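Local atomic coordinates of uroporphyrin-III C-methyltransferase (PDB entry 1VE2), a protein that probably transfers methyl groups from S-adenosyl-L-methionine to uroporphyrinogen III in the biosynthesis of modified tetrapyrroles. Residues G126-H131 with G226-K231; G167-L172 with D202-G207; L182-R187 with A214-G219. All blocks are in the same frame, centred on the assembly; numbering follows the deposited sequence.

In the fold
All three contacts lie in the half of the chain built on the mixed sheet. Interaction 3 is its core: two central antiparallel strands joined by backbone hydrogen bonds and buried aliphatic side chains. Interactions 1 and 2 add layers on opposite faces of that sheet. In interaction 1, also buried, leucines, a proline and one bridging water join the end of helix 119-124 to helix 225-228, and Leu-127 rests on Leu-185 of interaction 3. Interaction 2 is partly exposed: Leu-172 and Leu-168 reach Leu-182 and Leu-216 of the sheet, while Lys-169 lies along Leu-203 and forms a salt bridge with Glu-170. Interactions 1 and 2 do not touch; the strand pair separates them.

Interaction 1: G126-H131 with G226-K231; sequences GLPLTH and GELLPK
A Schellman motif closes helix 119-124, with Gly-126 as its C-prime residue, and delivers the Gly-126 carbonyl and the side chains of Leu-127 and Pro-128 to Leu-228 of helix 225-228 and its neighbour Leu-229. The positive phi of Gly-126 (68°) turns the chain out of the helix here. One water ties the two backbones: it donates to Gly-126 O at 2.8 Å and to Leu-228 O, also at 2.8 Å, so two carbonyls that cannot bond each other share a single double donor. The side-chain contacts are aliphatic. Leu-127 and Leu-228 run alongside one another with their ends reversed, Leu-127 CD2 lying 3.9 Å from Leu-228 CB. The other branch, Leu-127 CD1, meets Leu-229 CD1 at 4.1 Å. The CB of Leu-229 points away from this partner, but with CG anti to the backbone N (chi1 -173°) and a turn at chi2 (57°) its CD1 swings back to make that touch. Leu-228 CD1 ends against Pro-128 CD at 3.7 Å. Tyr-225 of helix 225-228 hydrogen-bonds Pro-128 O through its hydroxyl, and Leu-229 also packs on Val-195 and Leu-197 of strand 194-199. From the second subunit, Ala-99 rests on Leu-228 and Met-90 on Pro-128, which places the junction of helices 119-124 and 225-228 at the dimer interface.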
loop_
_atom_site.group_PDB
_atom_site.type_symbol
_atom_site.label_atom_id
_atom_site.label_comp_id
_atom_site.label_asym_id
_atom_site.label_seq_id
_atom_site.Cartn_x
_atom_site.Cartn_y
_atom_site.Cartn_z
ATOM N N GLY A 126 2.812 0.150 -13.361
ATOM C CA GLY A 126 3.772 -0.922 -13.563
ATOM C C GLY A 126 5.185 -0.533 -13.178
ATOM O O GLY A 126 6.154 -1.012 -13.770
ATOM N N LEU A 127 5.307 0.332 -12.178
ATOM C CA LEU A 127 6.614 0.790 -11.730
ATOM C C LEU A 127 6.968 0.211 -10.356
ATOM O O LEU A 127 6.216 0.370 -9.397
ATOM C CB LEU A 127 6.617 2.314 -11.669
ATOM C CG LEU A 127 6.162 2.998 -12.962
ATOM C CD1 LEU A 127 6.114 4.498 -12.728
ATOM C CD2 LEU A 127 7.105 2.657 -14.109
ATOM N N PRO A 128 8.127 -0.461 -10.248
ATOM C CA PRO A 128 8.586 -1.066 -8.993
ATOM C C PRO A 128 9.337 -0.088 -8.086
ATOM O O PRO A 128 9.932 0.880 -8.563
ATOM C CB PRO A 128 9.484 -2.195 -9.482
ATOM C CG PRO A 128 10.174 -1.548 -10.660
ATOM C CD PRO A 128 9.027 -0.819 -11.364
ATOM N N LEU A 129 9.294 -0.347 -6.779
ATOM C CA LEU A 129 9.977 0.477 -5.787
ATOM C C LEU A 129 11.252 -0.226 -5.355
ATOM O O LEU A 129 12.118 0.367 -4.727
ATOM C CB LEU A 129 9.081 0.713 -4.565
ATOM C CG LEU A 129 7.907 1.657 -4.830
ATOM C CD1 LEU A 129 7.020 1.753 -3.590
ATOM C CD2 LEU A 129 8.448 3.028 -5.221
ATOM N N THR A 130 11.345 -1.509 -5.682
ATOM C CA THR A 130 12.524 -2.300 -5.362
ATOM C C THR A 130 12.840 -3.155 -6.578
ATOM O O THR A 130 11.948 -3.468 -7.361
ATOM C CB THR A 130 12.281 -3.220 -4.152
ATOM O OG1 THR A 130 11.137 -4.047 -4.405
ATOM C CG2 THR A 130 12.048 -2.388 -2.888
ATOM N N HIS A 131 14.108 -3.528 -6.731
ATOM C CA HIS A 131 14.532 -4.345 -7.862
ATOM C C HIS A 131 15.943 -4.857 -7.596
ATOM O O HIS A 131 16.788 -4.126 -7.083
ATOM C CB HIS A 131 14.495 -3.515 -9.149
ATOM C CG HIS A 131 14.663 -4.326 -10.397
ATOM N ND1 HIS A 131 15.850 -4.379 -11.096
ATOM C CD2 HIS A 131 13.804 -5.139 -11.054
ATOM C CE1 HIS A 131 15.714 -5.191 -12.129
ATOM N NE2 HIS A 131 14.484 -5.667 -12.126
ATOM N N GLY A 226 11.837 4.577 -17.540
ATOM C CA GLY A 226 11.674 4.925 -18.941
ATOM C C GLY A 226 11.194 3.744 -19.759
ATOM O O GLY A 226 10.312 3.873 -20.608
ATOM N N GLU A 227 11.760 2.576 -19.492
ATOM C CA GLU A 227 11.396 1.375 -20.220
ATOM C C GLU A 227 10.088 0.750 -19.735
ATOM O O GLU A 227 9.422 0.041 -20.487
ATOM C CB GLU A 227 12.547 0.367 -20.124
ATOM C CG GLU A 227 12.259 -1.016 -20.691
ATOM C CD GLU A 227 13.498 -1.900 -20.712
ATOM O OE1 GLU A 227 14.338 -1.773 -19.794
ATOM O OE2 GLU A 227 13.629 -2.729 -21.634
ATOM N N LEU A 228 9.706 1.031 -18.493
ATOM C CA LEU A 228 8.484 0.463 -17.932
ATOM C C LEU A 228 7.252 1.367 -17.937
ATOM O O LEU A 228 6.120 0.880 -17.918
ATOM C CB LEU A 228 8.748 -0.005 -16.499
ATOM C CG LEU A 228 9.618 -1.253 -16.357
ATOM C CD1 LEU A 228 9.878 -1.534 -14.883
ATOM C CD2 LEU A 228 8.916 -2.435 -17.016
ATOM N N LEU A 229 7.471 2.676 -17.965
ATOM C CA LEU A 229 6.373 3.635 -17.933
ATOM C C LEU A 229 5.282 3.466 -18.994
ATOM O O LEU A 229 4.093 3.488 -18.670
ATOM C CB LEU A 229 6.919 5.062 -17.998
ATOM C CG LEU A 229 5.850 6.136 -17.796
ATOM C CD1 LEU A 229 5.165 5.914 -16.453
ATOM C CD2 LEU A 229 6.481 7.519 -17.867
ATOM N N PRO A 230 5.661 3.313 -20.274
ATOM C CA PRO A 230 4.642 3.150 -21.320
ATOM C C PRO A 230 3.590 2.098 -20.963
ATOM O O PRO A 230 3.888 1.120 -20.283
ATOM C CB PRO A 230 5.470 2.757 -22.541
ATOM C CG PRO A 230 6.739 3.529 -22.330
ATOM C CD PRO A 230 7.017 3.296 -20.855
ATOM N N LYS A 231 2.357 2.304 -21.413
ATOM C CA LYS A 231 1.288 1.353 -21.121
ATOM C C LYS A 231 0.926 0.561 -22.373
ATOM O O LYS A 231 1.330 0.922 -23.480
ATOM C CB LYS A 231 0.063 2.093 -20.593
HETATM O O HOH W 1 5.611 -1.462 -16.434
#

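Interaction 2: G167-L172 with D202-G207; sequences GLKERL and DLPGLG
Apolar packing centres on Leu-203, whose side chain points toward helix 168-173 and meets three of its residues, Leu-168, Lys-169 and Leu-172. Its CD1 takes Leu-172 CD1 at 3.7 Å, the two side chains set nearly perpendicular, and Leu-168 CD2 at 4.0 Å. Between them, on the same helical flank, Lys-169 CB lies 3.7 Å from Leu-203 CB. Contacts of the lysine chain with the loop form a second group. Lys-169 leaves the helix extended through chi1 and chi2, which sets CD 3.1 Å from Leu-203 O; bends at chi3 (72°) and chi4 (-66°) then turn NZ toward Glu-170 and leave it beside Pro-204 CD, 4.0 Å away. The peptide bond before Pro-204 is cis. The one salt bridge here is within the helix: Lys-169 NZ pairs with Glu-170 OE2 at 3.3 Å, its hydrogen bond weak, at the solvent side of the contact. The loop folds back on itself through the bond from Gly-207 N to Pro-204 O. Leu-172 and Leu-203 both continue onto Leu-182 of strand 181-186. The arrangement is that of an alpha/beta layer, an amphipathic helix lying over a sheet with a loop leucine inserted along its flank.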
loop_
_atom_site.group_PDB
_atom_site.type_symbol
_atom_site.label_atom_id
_atom_site.label_comp_id
_atom_site.label_asym_id
_atom_site.label_seq_id
_atom_site.Cartn_x
_atom_site.Cartn_y
_atom_site.Cartn_z
ATOM N N GLY A 167 13.469 24.305 -1.692
ATOM C CA GLY A 167 14.515 23.634 -0.942
ATOM C C GLY A 167 14.468 22.129 -1.121
ATOM O O GLY A 167 15.228 21.393 -0.491
ATOM N N LEU A 168 13.568 21.673 -1.986
ATOM C CA LEU A 168 13.400 20.251 -2.249
ATOM C C LEU A 168 14.677 19.583 -2.748
ATOM O O LEU A 168 15.137 18.598 -2.172
ATOM C CB LEU A 168 12.285 20.032 -3.273
ATOM C CG LEU A 168 11.980 18.573 -3.622
ATOM C CD1 LEU A 168 11.577 17.816 -2.362
ATOM C CD2 LEU A 168 10.872 18.516 -4.662
ATOM N N LYS A 169 15.249 20.115 -3.824
ATOM C CA LYS A 169 16.467 19.542 -4.390
ATOM C C LYS A 169 17.559 19.480 -3.329
ATOM O O LYS A 169 18.321 18.508 -3.263
ATOM C CB LYS A 169 16.956 20.384 -5.566
ATOM C CG LYS A 169 18.161 19.791 -6.291
ATOM C CD LYS A 169 18.561 20.599 -7.523
ATOM C CE LYS A 169 19.217 21.928 -7.166
ATOM N NZ LYS A 169 18.286 22.870 -6.485
ATOM N N GLU A 170 17.624 20.512 -2.491
ATOM C CA GLU A 170 18.636 20.577 -1.447
ATOM C C GLU A 170 18.544 19.372 -0.521
ATOM O O GLU A 170 19.504 18.626 -0.336
ATOM C CB GLU A 170 18.481 21.849 -0.588
ATOM C CG GLU A 170 17.745 23.037 -1.200
ATOM C CD GLU A 170 18.160 23.346 -2.622
ATOM O OE1 GLU A 170 19.371 23.289 -2.911
ATOM O OE2 GLU A 170 17.275 23.649 -3.449
ATOM N N ARG A 171 17.369 19.216 0.074
ATOM C CA ARG A 171 17.106 18.133 1.007
ATOM C C ARG A 171 17.307 16.743 0.429
ATOM O O ARG A 171 17.773 15.848 1.124
ATOM C CB ARG A 171 15.693 18.285 1.584
ATOM C CG ARG A 171 15.690 18.862 2.992
ATOM C CD ARG A 171 16.596 20.088 3.089
ATOM N NE ARG A 171 16.895 20.457 4.471
ATOM C CZ ARG A 171 17.786 21.381 4.816
ATOM N NH1 ARG A 171 18.465 22.031 3.879
ATOM N NH2 ARG A 171 18.001 21.656 6.096
ATOM N N LEU A 172 16.960 16.562 -0.840
ATOM C CA LEU A 172 17.132 15.262 -1.478
ATOM C C LEU A 172 18.619 14.973 -1.628
ATOM O O LEU A 172 19.043 13.819 -1.624
ATOM C CB LEU A 172 16.460 15.227 -2.856
ATOM C CG LEU A 172 14.936 15.369 -2.931
ATOM C CD1 LEU A 172 14.497 15.278 -4.379
ATOM C CD2 LEU A 172 14.262 14.275 -2.110
ATOM N N ASP A 202 18.060 17.973 -11.876
ATOM C CA ASP A 202 17.153 18.673 -12.779
ATOM C C ASP A 202 16.179 19.596 -12.054
ATOM O O ASP A 202 15.575 20.470 -12.674
ATOM C CB ASP A 202 16.363 17.682 -13.629
ATOM C CG ASP A 202 17.255 16.815 -14.488
ATOM O OD1 ASP A 202 18.286 17.321 -14.980
ATOM O OD2 ASP A 202 16.921 15.630 -14.684
ATOM N N LEU A 203 16.023 19.401 -10.748
ATOM C CA LEU A 203 15.117 20.231 -9.956
ATOM C C LEU A 203 15.703 21.627 -9.769
ATOM O O LEU A 203 16.917 21.810 -9.842
ATOM C CB LEU A 203 14.877 19.600 -8.578
ATOM C CG LEU A 203 14.245 18.207 -8.497
ATOM C CD1 LEU A 203 14.075 17.823 -7.036
ATOM C CD2 LEU A 203 12.898 18.196 -9.204
ATOM N N PRO A 204 14.848 22.634 -9.523
ATOM C CA PRO A 204 13.386 22.561 -9.411
ATOM C C PRO A 204 12.695 22.622 -10.775
ATOM O O PRO A 204 11.503 22.335 -10.893
ATOM C CB PRO A 204 13.037 23.782 -8.556
ATOM C CG PRO A 204 14.320 24.110 -7.845
ATOM C CD PRO A 204 15.339 23.882 -8.921
ATOM N N GLY A 205 13.450 23.011 -11.795
ATOM C CA GLY A 205 12.896 23.118 -13.133
ATOM C C GLY A 205 11.993 21.967 -13.534
ATOM O O GLY A 205 10.850 22.181 -13.938
ATOM N N LEU A 206 12.509 20.746 -13.422
ATOM C CA LEU A 206 11.763 19.542 -13.780
ATOM C C LEU A 206 10.358 19.519 -13.181
ATOM O O LEU A 206 9.457 18.877 -13.721
ATOM C CB LEU A 206 12.534 18.298 -13.323
ATOM C CG LEU A 206 11.928 16.927 -13.640
ATOM C CD1 LEU A 206 11.879 16.720 -15.142
ATOM C CD2 LEU A 206 12.760 15.837 -12.985
ATOM N N GLY A 207 10.177 20.224 -12.069
ATOM C CA GLY A 207 8.880 20.256 -11.417
ATOM C C GLY A 207 7.951 21.354 -11.903
ATOM O O GLY A 207 6.995 21.084 -12.630
#

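Interaction 3: L182-R187 with A214-G219; sequences LALLAR and ALLVVG
Leu-184 and Leu-216 are a non-hydrogen-bonded antiparallel pair whose side chains run alongside each other in the same direction, with Leu-184 CD2 set 4.0 Å from Leu-216 CG. Leu-216, its CG anti to the backbone N (chi1 178°), also sends CD1 to Leu-182 CD1 at 4.2 Å, where Leu-182 lies across it. The row ends in Ala-186 and Ala-214, whose CB atoms meet at 3.6 Å. On the other face Leu-185 runs diagonally to Val-217, CD1 to CG2 at 4.1 Å. Four backbone bonds fix this register: Ala-183 and Val-217 exchange N-H and carbonyl, as do Leu-185 and Leu-215, the shortest being Leu-215 N to Leu-185 O at 2.6 Å. Replacing Leu-216 with an alanine would probably leave Leu-182 CD1 and Leu-184 CD2 without the branch they share and open a gap beneath Leu-168 and Leu-172. Helix 168-173 packs on the face of Leu-182 and Leu-216, helix 119-124 on that of Leu-185, Leu-215 and Val-217. A mixed sheet buried between helices in this way is characteristic of the C-terminal alpha/beta domain of tetrapyrrole methylases.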
loop_
_atom_site.group_PDB
_atom_site.type_symbol
_atom_site.label_atom_id
_atom_site.label_comp_id
_atom_site.label_asym_id
_atom_site.label_seq_id
_atom_site.Cartn_x
_atom_site.Cartn_y
_atom_site.Cartn_z
ATOM N N LEU A 182 15.158 10.443 -10.849
ATOM C CA LEU A 182 14.009 10.944 -10.109
ATOM C C LEU A 182 12.780 11.033 -11.005
ATOM O O LEU A 182 12.873 11.417 -12.176
ATOM C CB LEU A 182 14.322 12.321 -9.520
ATOM C CG LEU A 182 13.264 12.954 -8.609
ATOM C CD1 LEU A 182 13.933 13.878 -7.615
ATOM C CD2 LEU A 182 12.233 13.700 -9.435
ATOM N N ALA A 183 11.628 10.672 -10.449
ATOM C CA ALA A 183 10.378 10.712 -11.190
ATOM C C ALA A 183 9.347 11.575 -10.480
ATOM O O ALA A 183 9.268 11.594 -9.252
ATOM C CB ALA A 183 9.839 9.306 -11.376
ATOM N N LEU A 184 8.567 12.308 -11.264
ATOM C CA LEU A 184 7.512 13.159 -10.731
ATOM C C LEU A 184 6.224 12.673 -11.385
ATOM O O LEU A 184 6.084 12.722 -12.604
ATOM C CB LEU A 184 7.774 14.628 -11.080
ATOM C CG LEU A 184 9.019 15.263 -10.456
ATOM C CD1 LEU A 184 9.164 16.701 -10.945
ATOM C CD2 LEU A 184 8.916 15.231 -8.938
ATOM N N LEU A 185 5.290 12.182 -10.580
ATOM C CA LEU A 185 4.045 11.658 -11.117
ATOM C C LEU A 185 2.843 12.377 -10.533
ATOM O O LEU A 185 2.568 12.286 -9.334
ATOM C CB LEU A 185 3.940 10.157 -10.832
ATOM C CG LEU A 185 5.163 9.313 -11.198
ATOM C CD1 LEU A 185 6.223 9.443 -10.111
ATOM C CD2 LEU A 185 4.751 7.859 -11.354
ATOM N N ALA A 186 2.120 13.092 -11.388
ATOM C CA ALA A 186 0.954 13.829 -10.937
ATOM C C ALA A 186 -0.341 13.269 -11.499
ATOM O O ALA A 186 -0.379 12.762 -12.618
ATOM C CB ALA A 186 1.094 15.301 -11.315
ATOM N N ARG A 187 -1.396 13.365 -10.698
ATOM C CA ARG A 187 -2.732 12.910 -11.068
ATOM C C ARG A 187 -2.769 11.526 -11.709
ATOM O O ARG A 187 -3.476 11.306 -12.696
ATOM C CB ARG A 187 -3.372 13.943 -12.000
ATOM C CG ARG A 187 -3.417 15.351 -11.408
ATOM C CD ARG A 187 -3.985 16.364 -12.398
ATOM N NE ARG A 187 -5.409 16.147 -12.649
ATOM C CZ ARG A 187 -6.379 16.442 -11.787
ATOM N NH1 ARG A 187 -6.087 16.978 -10.607
ATOM N NH2 ARG A 187 -7.642 16.193 -12.102
ATOM N N ALA A 214 0.835 15.617 -6.577
ATOM C CA ALA A 214 1.824 14.806 -7.271
ATOM C C ALA A 214 2.684 13.971 -6.326
ATOM O O ALA A 214 2.747 14.231 -5.123
ATOM C CB ALA A 214 2.707 15.694 -8.132
ATOM N N LEU A 215 3.340 12.965 -6.896
ATOM C CA LEU A 215 4.213 12.064 -6.157
ATOM C C LEU A 215 5.626 12.223 -6.683
ATOM O O LEU A 215 5.828 12.573 -7.845
ATOM C CB LEU A 215 3.816 10.603 -6.377
ATOM C CG LEU A 215 2.460 10.046 -5.964
ATOM C CD1 LEU A 215 2.364 8.589 -6.411
ATOM C CD2 LEU A 215 2.293 10.158 -4.460
ATOM N N LEU A 216 6.594 11.935 -5.829
ATOM C CA LEU A 216 7.998 12.001 -6.198
ATOM C C LEU A 216 8.629 10.676 -5.788
ATOM O O LEU A 216 8.374 10.183 -4.689
ATOM C CB LEU A 216 8.693 13.152 -5.464
ATOM C CG LEU A 216 10.195 13.362 -5.690
ATOM C CD1 LEU A 216 10.575 14.785 -5.266
ATOM C CD2 LEU A 216 11.005 12.336 -4.901
ATOM N N VAL A 217 9.419 10.093 -6.682
ATOM C CA VAL A 217 10.113 8.843 -6.392
ATOM C C VAL A 217 11.567 9.029 -6.822
ATOM O O VAL A 217 11.839 9.382 -7.973
ATOM C CB VAL A 217 9.512 7.649 -7.166
ATOM C CG1 VAL A 217 10.173 6.352 -6.702
ATOM C CG2 VAL A 217 8.006 7.594 -6.965
ATOM N N VAL A 218 12.496 8.799 -5.897
ATOM C CA VAL A 218 13.913 8.958 -6.193
ATOM C C VAL A 218 14.729 7.731 -5.775
ATOM O O VAL A 218 14.424 7.073 -4.777
ATOM C CB VAL A 218 14.463 10.252 -5.525
ATOM C CG1 VAL A 218 14.197 10.232 -4.028
ATOM C CG2 VAL A 218 15.957 10.413 -5.819
ATOM N N GLY A 219 15.757 7.417 -6.560
ATOM C CA GLY A 219 16.593 6.271 -6.261
ATOM C C GLY A 219 16.989 5.527 -7.521
ATOM O O GLY A 219 16.395 5.724 -8.580
#